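Local coordinates for GlcNAc-alpha-1,4-Gal-releasing endo-beta-galactosidase (Clostridium perfringens, PDB 1UPS), which probably hydrolyses O-glycosyl bonds as a calcium-binding endo-beta-galactosidase of glycoside hydrolase family 16, releasing GlcNAc-alpha-1,4-Gal, at residues T343-N348 with I356-V361; D310-G315 with G398-G403; L347-Q352 with A368-V373. One frame throughout, in Å; residues are numbered along the deposited sequence.

Contact 1: T343-N348 with I356-V361; sequences TGEYLN and IEHGKV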
ATOM      1  N   THR A 343      18.792 -18.524 -19.764  1.00 18.89           N
ATOM      2  CA  THR A 343      18.433 -19.938 -19.592  1.00 18.54           C
ATOM      3  C   THR A 343      16.920 -20.176 -19.521  1.00 18.01           C
ATOM      4  O   THR A 343      16.464 -21.291 -19.745  1.00 18.13           O
ATOM      5  CB  THR A 343      19.123 -20.559 -18.358  1.00 18.90           C
ATOM      6  OG1 THR A 343      18.551 -20.031 -17.153  1.00 17.51           O
ATOM      7  CG2 THR A 343      20.596 -20.149 -18.268  1.00 19.61           C
ATOM      8  N   GLY A 344      16.154 -19.136 -19.195  1.00 17.35           N
ATOM      9  CA  GLY A 344      14.708 -19.258 -19.022  1.00 16.72           C
ATOM     10  C   GLY A 344      14.291 -20.005 -17.754  1.00 16.54           C
ATOM     11  O   GLY A 344      13.144 -20.458 -17.640  1.00 15.91           O
ATOM     12  N   GLU A 345      15.215 -20.131 -16.802  1.00 15.87           N
ATOM     13  CA  GLU A 345      14.988 -20.891 -15.569  1.00 16.07           C
ATOM     14  C   GLU A 345      14.539 -19.992 -14.414  1.00 15.84           C
ATOM     15  O   GLU A 345      14.910 -18.815 -14.362  1.00 15.39           O
ATOM     16  CB  GLU A 345      16.263 -21.641 -15.157  1.00 16.11           C
ATOM     17  CG  GLU A 345      16.738 -22.704 -16.150  1.00 16.99           C
ATOM     18  CD  GLU A 345      18.143 -23.196 -15.851  1.00 19.86           C
ATOM     19  OE1 GLU A 345      18.357 -24.432 -15.827  1.00 22.56           O
ATOM     20  OE2 GLU A 345      19.043 -22.354 -15.658  1.00 20.21           O
ATOM     21  N   TYR A 346      13.744 -20.562 -13.505  1.00 15.63           N
ATOM     22  CA  TYR A 346      13.290 -19.883 -12.287  1.00 15.49           C
ATOM     23  C   TYR A 346      14.160 -20.228 -11.094  1.00 14.90           C
ATOM     24  O   TYR A 346      14.527 -21.380 -10.894  1.00 15.01           O
ATOM     25  CB  TYR A 346      11.878 -20.329 -11.920  1.00 16.27           C
ATOM     26  CG  TYR A 346      10.799 -19.899 -12.874  1.00 18.34           C
ATOM     27  CD1 TYR A 346       9.904 -20.837 -13.401  1.00 22.92           C
ATOM     28  CD2 TYR A 346      10.638 -18.562 -13.227  1.00 19.04           C
ATOM     29  CE1 TYR A 346       8.885 -20.448 -14.278  1.00 24.91           C
ATOM     30  CE2 TYR A 346       9.630 -18.163 -14.101  1.00 21.37           C
ATOM     31  CZ  TYR A 346       8.755 -19.104 -14.617  1.00 25.66           C
ATOM     32  OH  TYR A 346       7.750 -18.706 -15.479  1.00 27.57           O
ATOM     33  N   LEU A 347      14.438 -19.227 -10.269  1.00 14.02           N
ATOM     34  CA  LEU A 347      15.111 -19.466  -9.003  1.00 13.38           C
ATOM     35  C   LEU A 347      14.168 -20.167  -8.032  1.00 12.81           C
ATOM     36  O   LEU A 347      13.041 -19.727  -7.841  1.00 13.56           O
ATOM     37  CB  LEU A 347      15.580 -18.140  -8.408  1.00 12.78           C
ATOM     38  CG  LEU A 347      16.583 -17.393  -9.294  1.00 13.65           C
ATOM     39  CD1 LEU A 347      17.206 -16.233  -8.485  1.00 13.38           C
ATOM     40  CD2 LEU A 347      17.654 -18.345  -9.832  1.00 13.63           C
ATOM     41  N   ASN A 348      14.634 -21.255  -7.427  1.00 13.28           N
ATOM     42  CA  ASN A 348      13.786 -22.048  -6.542  1.00 13.37           C
ATOM     43  C   ASN A 348      14.590 -22.800  -5.510  1.00 13.36           C
ATOM     44  O   ASN A 348      15.816 -22.852  -5.606  1.00 13.45           O
ATOM     45  CB  ASN A 348      12.924 -23.025  -7.355  1.00 13.15           C
ATOM     46  CG  ASN A 348      13.727 -24.158  -7.930  1.00 14.19           C
ATOM     47  OD1 ASN A 348      13.798 -25.238  -7.338  1.00 15.37           O
ATOM     48  ND2 ASN A 348      14.355 -23.924  -9.090  1.00 16.24           N
ATOM     49  N   ILE A 356      20.300 -21.651  -3.627  1.00 13.84           N
ATOM     50  CA  ILE A 356      19.284 -21.372  -4.634  1.00 13.38           C
ATOM     51  C   ILE A 356      19.559 -22.257  -5.849  1.00 13.87           C
ATOM     52  O   ILE A 356      20.697 -22.321  -6.332  1.00 13.99           O
ATOM     53  CB  ILE A 356      19.300 -19.871  -5.053  1.00 13.39           C
ATOM     54  CG1 ILE A 356      19.032 -18.961  -3.848  1.00 14.59           C
ATOM     55  CG2 ILE A 356      18.263 -19.610  -6.164  1.00 11.34           C
ATOM     56  CD1 ILE A 356      17.616 -19.106  -3.254  1.00 16.06           C
ATOM     57  N   GLU A 357      18.514 -22.928  -6.335  1.00 13.60           N
ATOM     58  CA  GLU A 357      18.593 -23.763  -7.531  1.00 13.90           C
ATOM     59  C   GLU A 357      18.027 -23.001  -8.727  1.00 14.15           C
ATOM     60  O   GLU A 357      17.329 -22.004  -8.553  1.00 13.99           O
ATOM     61  CB  GLU A 357      17.782 -25.059  -7.321  1.00 13.65           C
ATOM     62  CG  GLU A 357      18.266 -25.887  -6.139  1.00 14.59           C
ATOM     63  CD  GLU A 357      17.356 -27.067  -5.852  1.00 16.33           C
ATOM     64  OE1 GLU A 357      17.318 -27.990  -6.699  1.00 15.81           O
ATOM     65  OE2 GLU A 357      16.674 -27.055  -4.800  1.00 16.57           O
ATOM     66  N   HIS A 358      18.326 -23.466  -9.935  1.00 15.02           N
ATOM     67  CA  HIS A 358      17.722 -22.892 -11.140  1.00 15.58           C
ATOM     68  C   HIS A 358      17.280 -23.978 -12.119  1.00 16.32           C
ATOM     69  O   HIS A 358      18.068 -24.854 -12.481  1.00 16.47           O
ATOM     70  CB  HIS A 358      18.666 -21.902 -11.848  1.00 15.56           C
ATOM     71  CG  HIS A 358      20.028 -22.453 -12.143  1.00 16.59           C
ATOM     72  ND1 HIS A 358      20.341 -23.056 -13.341  1.00 16.55           N
ATOM     73  CD2 HIS A 358      21.165 -22.482 -11.401  1.00 16.22           C
ATOM     74  CE1 HIS A 358      21.604 -23.443 -13.326  1.00 16.95           C
ATOM     75  NE2 HIS A 358      22.129 -23.108 -12.160  1.00 15.96           N
ATOM     76  N   GLY A 359      16.016 -23.912 -12.532  1.00 16.49           N
ATOM     77  CA  GLY A 359      15.466 -24.887 -13.464  1.00 17.49           C
ATOM     78  C   GLY A 359      14.180 -24.418 -14.103  1.00 17.74           C
ATOM     79  O   GLY A 359      13.534 -23.475 -13.642  1.00 17.04           O
ATOM     80  N   LYS A 360      13.787 -25.094 -15.176  1.00 18.54           N
ATOM     81  CA  LYS A 360      12.506 -24.810 -15.794  1.00 19.43           C
ATOM     82  C   LYS A 360      11.444 -25.581 -15.019  1.00 19.83           C
ATOM     83  O   LYS A 360      10.894 -26.575 -15.504  1.00 20.32           O
ATOM     84  CB  LYS A 360      12.531 -25.180 -17.288  1.00 19.66           C
ATOM     85  CG  LYS A 360      13.374 -24.219 -18.127  1.00 21.03           C
ATOM     86  CD  LYS A 360      13.278 -24.516 -19.625  1.00 24.28           C
ATOM     87  CE  LYS A 360      13.896 -23.398 -20.450  1.00 25.42           C
ATOM     88  NZ  LYS A 360      14.120 -23.832 -21.868  1.00 26.34           N
ATOM     89  N   VAL A 361      11.181 -25.119 -13.798  1.00 19.57           N
ATOM     90  CA  VAL A 361      10.215 -25.745 -12.890  1.00 18.95           C
ATOM     91  C   VAL A 361       8.830 -25.108 -13.067  1.00 18.74           C
ATOM     92  O   VAL A 361       8.728 -23.991 -13.572  1.00 18.77           O
ATOM     93  CB  VAL A 361      10.671 -25.639 -11.407  1.00 19.50           C
ATOM     94  CG1 VAL A 361      12.013 -26.323 -11.194  1.00 18.69           C
ATOM     95  CG2 VAL A 361      10.723 -24.169 -10.931  1.00 17.89           C
TER
HETATM   96  O   HOH W   1      14.716 -27.672  -8.120  1.00 24.84           O
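Tyr346, Leu347 and Asn348 pair with Gly359, His358 and Glu357 as the two antiparallel strands of a short beta hairpin, in a region consistent with a ricin-like beta-trefoil. Leu347 with His358 is the non-hydrogen-bonded pair between two hydrogen-bonded ones. The backbone bonds are unequal: Glu357 N lies 2.8 Å from Asn348 O, whereas Gly359 N to Tyr346 O, at 3.4 Å, is weak.

Glu345 carries the side-chain contact at one end. Its CG stands anti to the carbonyl carbon (chi1 -63°) and the chain runs on extended, which carries it across the partner strand, over Gly359 to the His358 ring. CB meets Gly359 N at 3.5 Å, CG rests against CA and C of the same glycine, and CD arrives at the edge of the His358 ring. At the tip, OE2 accepts a hydrogen bond from His358 ND1 (2.7 Å) that comes from above the carboxylate plane, with ring and carboxylate turned 64° to each other. Thr343 OG1 donates to the same oxygen from the opposite face, so two donors grip it. His358 NE2 bonds to Asn309 O; with ND1 facing a carboxylate and NE2 a carbonyl, both nitrogens are placed as donors, which may favour the doubly protonated ring.

On the other side of the strand pair, Asn348 ND2 turns back to Tyr346 O at 3.1 Å, in its own amide plane, while a water links Asn348 OD1 to Glu357 OE1. Glu357 OE2 takes Asn351 N. The Tyr346 hydroxyl goes to Glu330, and Val361 O lies 3.4 Å from Tyr346 CD1, at the ring edge and near its plane.

Contact 2: D310-G315 with G398-G403; sequences DKVSYG and GVLQYG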
ATOM      1  N   ASP A 310      25.290 -25.901 -11.370  1.00 19.89           N
ATOM      2  CA  ASP A 310      23.960 -26.048 -10.773  1.00 20.08           C
ATOM      3  C   ASP A 310      23.657 -25.027  -9.668  1.00 18.59           C
ATOM      4  O   ASP A 310      22.558 -25.017  -9.122  1.00 18.19           O
ATOM      5  CB  ASP A 310      23.702 -27.487 -10.299  1.00 21.01           C
ATOM      6  CG  ASP A 310      24.634 -27.931  -9.186  1.00 24.63           C
ATOM      7  OD1 ASP A 310      24.511 -29.115  -8.761  1.00 29.29           O
ATOM      8  OD2 ASP A 310      25.514 -27.202  -8.667  1.00 28.19           O
ATOM      9  N   LYS A 311      24.628 -24.170  -9.353  1.00 17.57           N
ATOM     10  CA  LYS A 311      24.396 -23.063  -8.416  1.00 16.69           C
ATOM     11  C   LYS A 311      24.161 -21.772  -9.194  1.00 15.45           C
ATOM     12  O   LYS A 311      24.422 -21.720 -10.405  1.00 15.83           O
ATOM     13  CB  LYS A 311      25.605 -22.893  -7.487  1.00 16.95           C
ATOM     14  CG  LYS A 311      25.960 -24.170  -6.735  1.00 19.91           C
ATOM     15  CD  LYS A 311      25.862 -24.009  -5.226  1.00 22.53           C
ATOM     16  CE  LYS A 311      25.936 -25.353  -4.514  1.00 22.96           C
ATOM     17  NZ  LYS A 311      27.043 -26.204  -5.031  1.00 25.68           N
ATOM     18  N   VAL A 312      23.689 -20.734  -8.507  1.00 14.24           N
ATOM     19  CA  VAL A 312      23.632 -19.390  -9.093  1.00 13.63           C
ATOM     20  C   VAL A 312      24.879 -18.638  -8.616  1.00 13.43           C
ATOM     21  O   VAL A 312      25.152 -18.595  -7.423  1.00 13.19           O
ATOM     22  CB  VAL A 312      22.338 -18.638  -8.684  1.00 13.35           C
ATOM     23  CG1 VAL A 312      22.275 -17.255  -9.311  1.00 13.32           C
ATOM     24  CG2 VAL A 312      21.111 -19.460  -9.078  1.00 14.63           C
ATOM     25  N   SER A 313      25.641 -18.079  -9.551  1.00 13.58           N
ATOM     26  CA  SER A 313      26.895 -17.397  -9.236  1.00 13.01           C
ATOM     27  C   SER A 313      26.679 -15.918  -8.917  1.00 12.87           C
ATOM     28  O   SER A 313      25.647 -15.338  -9.258  1.00 12.53           O
ATOM     29  CB  SER A 313      27.862 -17.507 -10.429  1.00 13.24           C
ATOM     30  OG  SER A 313      28.167 -18.866 -10.737  1.00 14.53           O
ATOM     31  N   TYR A 314      27.653 -15.307  -8.254  1.00 12.11           N
ATOM     32  CA  TYR A 314      27.723 -13.853  -8.239  1.00 12.38           C
ATOM     33  C   TYR A 314      29.153 -13.429  -8.535  1.00 12.34           C
ATOM     34  O   TYR A 314      30.102 -14.175  -8.257  1.00 12.13           O
ATOM     35  CB  TYR A 314      27.216 -13.234  -6.920  1.00 12.28           C
ATOM     36  CG  TYR A 314      28.034 -13.578  -5.683  1.00 11.16           C
ATOM     37  CD1 TYR A 314      29.298 -13.009  -5.478  1.00 11.88           C
ATOM     38  CD2 TYR A 314      27.542 -14.455  -4.722  1.00 12.36           C
ATOM     39  CE1 TYR A 314      30.065 -13.314  -4.362  1.00 10.57           C
ATOM     40  CE2 TYR A 314      28.301 -14.765  -3.574  1.00 11.98           C
ATOM     41  CZ  TYR A 314      29.559 -14.187  -3.411  1.00 13.17           C
ATOM     42  OH  TYR A 314      30.343 -14.471  -2.317  1.00 12.76           O
ATOM     43  N   GLY A 315      29.303 -12.248  -9.118  1.00 12.38           N
ATOM     44  CA  GLY A 315      30.637 -11.716  -9.382  1.00 11.99           C
ATOM     45  C   GLY A 315      30.564 -10.364 -10.060  1.00 12.11           C
ATOM     46  O   GLY A 315      29.481  -9.804 -10.215  1.00 11.55           O
ATOM     47  N   GLY A 398      30.738 -17.323  -3.129  1.00 12.83           N
ATOM     48  CA  GLY A 398      30.756 -17.091  -4.577  1.00 12.52           C
ATOM     49  C   GLY A 398      29.495 -17.550  -5.288  1.00 13.22           C
ATOM     50  O   GLY A 398      29.373 -17.401  -6.510  1.00 13.48           O
ATOM     51  N   VAL A 399      28.565 -18.114  -4.513  1.00 12.51           N
ATOM     52  CA  VAL A 399      27.307 -18.673  -5.014  1.00 13.34           C
ATOM     53  C   VAL A 399      26.149 -18.236  -4.121  1.00 12.98           C
ATOM     54  O   VAL A 399      26.365 -17.798  -2.991  1.00 12.66           O
ATOM     55  CB  VAL A 399      27.336 -20.234  -5.082  1.00 13.20           C
ATOM     56  CG1 VAL A 399      28.292 -20.699  -6.185  1.00 14.47           C
ATOM     57  CG2 VAL A 399      27.746 -20.844  -3.740  1.00 14.33           C
ATOM     58  N   LEU A 400      24.923 -18.383  -4.620  1.00 12.62           N
ATOM     59  CA  LEU A 400      23.738 -17.854  -3.944  1.00 12.52           C
ATOM     60  C   LEU A 400      23.132 -18.839  -2.959  1.00 12.25           C
ATOM     61  O   LEU A 400      22.890 -20.006  -3.296  1.00 12.08           O
ATOM     62  CB  LEU A 400      22.679 -17.484  -4.983  1.00 13.06           C
ATOM     63  CG  LEU A 400      21.544 -16.552  -4.578  1.00 12.49           C
ATOM     64  CD1 LEU A 400      22.069 -15.237  -4.027  1.00 11.67           C
ATOM     65  CD2 LEU A 400      20.624 -16.291  -5.800  1.00 11.10           C
ATOM     66  N   GLN A 401      22.882 -18.358  -1.742  1.00 11.94           N
ATOM     67  CA  GLN A 401      22.333 -19.195  -0.665  1.00 12.43           C
ATOM     68  C   GLN A 401      20.894 -18.812  -0.340  1.00 11.87           C
ATOM     69  O   GLN A 401      20.411 -17.763  -0.761  1.00 11.95           O
ATOM     70  CB  GLN A 401      23.160 -19.025   0.612  1.00 12.50           C
ATOM     71  CG  GLN A 401      24.638 -19.425   0.502  1.00 13.29           C
ATOM     72  CD  GLN A 401      25.424 -18.959   1.699  1.00 13.25           C
ATOM     73  OE1 GLN A 401      26.073 -17.901   1.651  1.00 11.83           O
ATOM     74  NE2 GLN A 401      25.345 -19.719   2.796  1.00 11.81           N
ATOM     75  N   TYR A 402      20.203 -19.666   0.415  1.00 12.66           N
ATOM     76  CA  TYR A 402      19.015 -19.217   1.138  1.00 12.39           C
ATOM     77  C   TYR A 402      19.222 -19.662   2.588  1.00 11.82           C
ATOM     78  O   TYR A 402      19.958 -20.627   2.855  1.00 12.75           O
ATOM     79  CB  TYR A 402      17.690 -19.782   0.563  1.00 13.23           C
ATOM     80  CG  TYR A 402      17.538 -21.264   0.821  1.00 14.05           C
ATOM     81  CD1 TYR A 402      17.954 -22.198  -0.131  1.00 16.03           C
ATOM     82  CD2 TYR A 402      17.051 -21.733   2.052  1.00 15.24           C
ATOM     83  CE1 TYR A 402      17.848 -23.570   0.119  1.00 14.56           C
ATOM     84  CE2 TYR A 402      16.954 -23.091   2.316  1.00 16.20           C
ATOM     85  CZ  TYR A 402      17.347 -23.998   1.343  1.00 16.32           C
ATOM     86  OH  TYR A 402      17.267 -25.336   1.630  1.00 16.12           O
ATOM     87  N   GLY A 403      18.581 -18.957   3.507  1.00 11.33           N
ATOM     88  CA  GLY A 403      18.627 -19.308   4.917  1.00 11.46           C
ATOM     89  C   GLY A 403      17.849 -18.287   5.722  1.00 12.26           C
ATOM     90  O   GLY A 403      17.336 -17.305   5.176  1.00 12.23           O
TER
HETATM   91  O   HOH W   2      23.131 -21.132  -5.758  1.00 17.45           O
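Tyr314 and Gly398 meet because chi1 of 64° places the tyrosine CG between its backbone N and carbonyl carbon, folding the ring over the glycine backbone. One ring face then receives Gly398 CA in a CH-pi contact, 3.8 Å from the centroid and 29° off the normal, with Gly398 C offset toward the rim. The hydroxyl end lies 3.0 Å from Gly398 N, which donates to Tyr314 OH in a weak bond. Closer to the main chain, Tyr314 N binds Gly398 O at 3.2 Å. Gly398 is thus held at both its N and its O by the same tyrosine.

Leu400 is placed by its own torsion: CG anti to the backbone N (chi1 -162°) carries its branch alongside Val312, both pointing the same way, with Leu400 CD2 4.0 Å from Val312 CG1. In the backbone, Leu400 N reaches Val312 O at 2.8 Å. A water accepts from Val312 N and donates to Leu400 O, bridging the two backbones a second time at this pair. Lys311 crosses Val399 with its aliphatic part, Lys311 CB lying 3.7 Å from Val399 CG1, while its charged end forms a cation-pi contact with Tyr355.

A single bridge, Ser313 with Val399, joins two separate hairpins, 302-304/313-315 and 390-392/401-403, without a continuous sheet, in a region consistent with a ricin-like beta-trefoil. The polar bonds use backbone N and O plus one weak bond to the tyrosine hydroxyl, with no salt bridge. Gly398 has a positive phi at which a CB would press against the preceding carbonyl O, so the specificity lies in main-chain groups and in this glycine.

Contact 3: L347-Q352 with A368-V373; sequences LNIENQ and AQWSEV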
ATOM      1  N   LEU A 347      14.438 -19.227 -10.269  1.00 14.02           N
ATOM      2  CA  LEU A 347      15.111 -19.466  -9.003  1.00 13.38           C
ATOM      3  C   LEU A 347      14.168 -20.167  -8.032  1.00 12.81           C
ATOM      4  O   LEU A 347      13.041 -19.727  -7.841  1.00 13.56           O
ATOM      5  CB  LEU A 347      15.580 -18.140  -8.408  1.00 12.78           C
ATOM      6  CG  LEU A 347      16.583 -17.393  -9.294  1.00 13.65           C
ATOM      7  CD1 LEU A 347      17.206 -16.233  -8.485  1.00 13.38           C
ATOM      8  CD2 LEU A 347      17.654 -18.345  -9.832  1.00 13.63           C
ATOM      9  N   ASN A 348      14.634 -21.255  -7.427  1.00 13.28           N
ATOM     10  CA  ASN A 348      13.786 -22.048  -6.542  1.00 13.37           C
ATOM     11  C   ASN A 348      14.590 -22.800  -5.510  1.00 13.36           C
ATOM     12  O   ASN A 348      15.816 -22.852  -5.606  1.00 13.45           O
ATOM     13  CB  ASN A 348      12.924 -23.025  -7.355  1.00 13.15           C
ATOM     14  CG  ASN A 348      13.727 -24.158  -7.930  1.00 14.19           C
ATOM     15  OD1 ASN A 348      13.798 -25.238  -7.338  1.00 15.37           O
ATOM     16  ND2 ASN A 348      14.355 -23.924  -9.090  1.00 16.24           N
ATOM     17  N   ILE A 349      13.896 -23.375  -4.523  1.00 13.23           N
ATOM     18  CA  ILE A 349      14.552 -24.150  -3.454  1.00 13.66           C
ATOM     19  C   ILE A 349      13.914 -25.536  -3.233  1.00 14.12           C
ATOM     20  O   ILE A 349      13.931 -26.069  -2.116  1.00 14.14           O
ATOM     21  CB  ILE A 349      14.650 -23.350  -2.117  1.00 13.52           C
ATOM     22  CG1 ILE A 349      13.272 -23.112  -1.481  1.00 14.13           C
ATOM     23  CG2 ILE A 349      15.424 -22.022  -2.329  1.00 13.73           C
ATOM     24  CD1 ILE A 349      13.326 -22.552  -0.041  1.00 14.33           C
ATOM     25  N   GLU A 350      13.394 -26.121  -4.307  1.00 14.26           N
ATOM     26  CA  GLU A 350      12.648 -27.394  -4.210  1.00 15.09           C
ATOM     27  C   GLU A 350      13.381 -28.515  -3.458  1.00 15.93           C
ATOM     28  O   GLU A 350      12.768 -29.230  -2.647  1.00 16.15           O
ATOM     29  CB  GLU A 350      12.214 -27.881  -5.600  1.00 14.97           C
ATOM     30  CG  GLU A 350      11.202 -29.040  -5.562  1.00 14.85           C
ATOM     31  CD  GLU A 350       9.795 -28.619  -5.161  1.00 18.09           C
ATOM     32  OE1 GLU A 350       8.925 -29.517  -5.002  1.00 17.30           O
ATOM     33  OE2 GLU A 350       9.532 -27.403  -4.997  1.00 17.88           O
ATOM     34  N   ASN A 351      14.680 -28.669  -3.719  1.00 16.11           N
ATOM     35  CA  ASN A 351      15.445 -29.754  -3.107  1.00 16.88           C
ATOM     36  C   ASN A 351      16.066 -29.411  -1.748  1.00 17.13           C
ATOM     37  O   ASN A 351      16.700 -30.273  -1.118  1.00 17.55           O
ATOM     38  CB  ASN A 351      16.493 -30.307  -4.086  1.00 16.94           C
ATOM     39  CG  ASN A 351      15.869 -31.077  -5.241  1.00 18.60           C
ATOM     40  OD1 ASN A 351      15.243 -32.129  -5.039  1.00 17.96           O
ATOM     41  ND2 ASN A 351      16.046 -30.567  -6.463  1.00 16.84           N
ATOM     42  N   GLN A 352      15.876 -28.162  -1.307  1.00 17.11           N
ATOM     43  CA  GLN A 352      16.305 -27.694   0.017  1.00 17.24           C
ATOM     44  C   GLN A 352      17.759 -28.068   0.329  1.00 17.06           C
ATOM     45  O   GLN A 352      18.051 -28.787   1.307  1.00 17.12           O
ATOM     46  CB  GLN A 352      15.365 -28.213   1.119  1.00 17.95           C
ATOM     47  CG  GLN A 352      13.923 -27.721   1.006  1.00 19.78           C
ATOM     48  CD  GLN A 352      13.072 -28.167   2.187  1.00 25.27           C
ATOM     49  OE1 GLN A 352      13.089 -27.529   3.239  1.00 27.66           O
ATOM     50  NE2 GLN A 352      12.351 -29.281   2.024  1.00 24.71           N
ATOM     51  N   ALA A 368       9.401 -21.804  -5.785  1.00 12.95           N
ATOM     52  CA  ALA A 368       9.886 -20.871  -6.817  1.00 12.57           C
ATOM     53  C   ALA A 368       9.224 -19.492  -6.718  1.00 12.29           C
ATOM     54  O   ALA A 368       9.415 -18.630  -7.593  1.00 12.49           O
ATOM     55  CB  ALA A 368       9.677 -21.470  -8.214  1.00 12.63           C
ATOM     56  N   GLN A 369       8.476 -19.268  -5.645  1.00 11.88           N
ATOM     57  CA  GLN A 369       7.776 -18.000  -5.462  1.00 12.79           C
ATOM     58  C   GLN A 369       8.328 -17.233  -4.263  1.00 13.46           C
ATOM     59  O   GLN A 369       8.654 -17.827  -3.229  1.00 13.47           O
ATOM     60  CB  GLN A 369       6.288 -18.250  -5.284  1.00 12.29           C
ATOM     61  CG  GLN A 369       5.646 -18.857  -6.521  1.00 13.98           C
ATOM     62  CD  GLN A 369       4.179 -19.104  -6.310  1.00 15.50           C
ATOM     63  OE1 GLN A 369       3.597 -18.571  -5.367  1.00 15.88           O
ATOM     64  NE2 GLN A 369       3.567 -19.915  -7.177  1.00 17.71           N
ATOM     65  N   TRP A 370       8.424 -15.915  -4.415  1.00 13.70           N
ATOM     66  CA  TRP A 370       9.128 -15.079  -3.444  1.00 14.85           C
ATOM     67  C   TRP A 370       8.340 -13.827  -3.049  1.00 15.76           C
ATOM     68  O   TRP A 370       7.722 -13.200  -3.893  1.00 16.06           O
ATOM     69  CB  TRP A 370      10.489 -14.676  -4.033  1.00 13.73           C
ATOM     70  CG  TRP A 370      11.321 -15.845  -4.457  1.00 12.73           C
ATOM     71  CD1 TRP A 370      11.347 -16.429  -5.695  1.00 13.37           C
ATOM     72  CD2 TRP A 370      12.263 -16.570  -3.651  1.00 13.82           C
ATOM     73  NE1 TRP A 370      12.235 -17.478  -5.702  1.00 12.02           N
ATOM     74  CE2 TRP A 370      12.816 -17.584  -4.464  1.00 13.35           C
ATOM     75  CE3 TRP A 370      12.695 -16.466  -2.314  1.00 11.65           C
ATOM     76  CZ2 TRP A 370      13.772 -18.498  -3.991  1.00 12.74           C
ATOM     77  CZ3 TRP A 370      13.648 -17.363  -1.839  1.00 11.99           C
ATOM     78  CH2 TRP A 370      14.178 -18.372  -2.681  1.00 12.21           C
ATOM     79  N   SER A 371       8.334 -13.496  -1.757  1.00 17.61           N
ATOM     80  CA  SER A 371       7.827 -12.204  -1.288  1.00 19.38           C
ATOM     81  C   SER A 371       8.926 -11.151  -1.410  1.00 20.18           C
ATOM     82  O   SER A 371      10.063 -11.401  -1.022  1.00 20.31           O
ATOM     83  CB  SER A 371       7.383 -12.295   0.172  1.00 19.67           C
ATOM     84  OG  SER A 371       6.333 -13.229   0.338  1.00 22.83           O
ATOM     85  N   GLU A 372       8.586  -9.981  -1.951  1.00 20.74           N
ATOM     86  CA  GLU A 372       9.519  -8.852  -2.038  1.00 21.15           C
ATOM     87  C   GLU A 372       9.327  -7.920  -0.851  1.00 20.97           C
ATOM     88  O   GLU A 372       8.218  -7.424  -0.607  1.00 21.69           O
ATOM     89  CB  GLU A 372       9.258  -8.071  -3.310  1.00 22.19           C
ATOM     90  CG  GLU A 372      10.063  -8.496  -4.507  1.00 23.17           C
ATOM     91  CD  GLU A 372       9.666  -7.723  -5.747  1.00 25.48           C
ATOM     92  OE1 GLU A 372       9.324  -8.369  -6.758  1.00 25.32           O
ATOM     93  OE2 GLU A 372       9.689  -6.468  -5.712  1.00 27.57           O
ATOM     94  N   VAL A 373      10.389  -7.699  -0.086  1.00 19.18           N
ATOM     95  CA  VAL A 373      10.288  -6.920   1.130  1.00 19.03           C
ATOM     96  C   VAL A 373      11.262  -5.741   1.074  1.00 17.97           C
ATOM     97  O   VAL A 373      12.479  -5.939   1.194  1.00 16.95           O
ATOM     98  CB  VAL A 373      10.557  -7.786   2.392  1.00 19.46           C
ATOM     99  CG1 VAL A 373      10.326  -6.988   3.653  1.00 21.23           C
ATOM    100  CG2 VAL A 373       9.680  -9.031   2.400  1.00 21.47           C
TER
HETATM  101  O   HOH W   3      11.498 -17.919  -9.097  1.00 21.36           O
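Trp370 presents the edge of its indole to Leu347, directing NE1 at the carbonyl oxygen of that residue. The acceptor sits only 4° out of the ring plane and NE1 lies 3.2 Å from Leu347 O, with an N-H...O angle of 166°, so the bond is straight as seen from the donor. NE1 nonetheless stands well above the carbonyl plane. The same oxygen also accepts from a water, 2.7 Å from Leu347 O, which donates a second bond to Ala368 O. Leu347 O therefore has two polar partners in a buried setting, and Ala368 CA adds a C-H contact to it at 3.5 Å.

Trp370 CG lies anti to the carbonyl carbon (chi1 -55°), and chi2 turns the indole so that NE1 faces Leu347 O and the benzo end faces Ile349. The CG2 branch of Ile349 meets Trp370 CH2 at 3.9 Å, coming neither squarely over the face nor at the edge, and the two side chains run askew. Tyr402 touches the same isoleucine, and Ile356 and Asn383 touch the tryptophan. Separately, Asn348 CB touches Ala368 CB at 3.7 Å.

Beyond this packing the chain leaves the strand. Asn348 OD1 accepts from Glu350 N at 3.2 Å in an Asx turn, and a type I turn follows from Ile349 to Gln352. A buried strand tryptophan, tied by NE1 to a backbone carbonyl of a neighbouring hairpin, is consistent with the core tryptophan of ricin-like beta-trefoil repeats, although Ala368 stands where the QxW signature would have its glutamine.

How the contacts relate
From the N terminus, residues 310-315 come first, and contact 2 closes the widest loop, at 398-403, and encloses both others. Within it, contact 1 brings 343-348 back against 356-361 after a seven-residue turn. Contact 3 sets out from the end of the same strand, sharing Leu347 and Asn348, and closes later at 368-373, so these two spans overlap rather than nest. Direct touches join them all: Ile356 of contact 1 meets Leu400 of contact 2 and Trp370 of contact 3, while Val312 packs on Leu347. Together they link hairpin 346-348/357-359 to strands 313-315, 370-375 and 401-403, away from the calcium site.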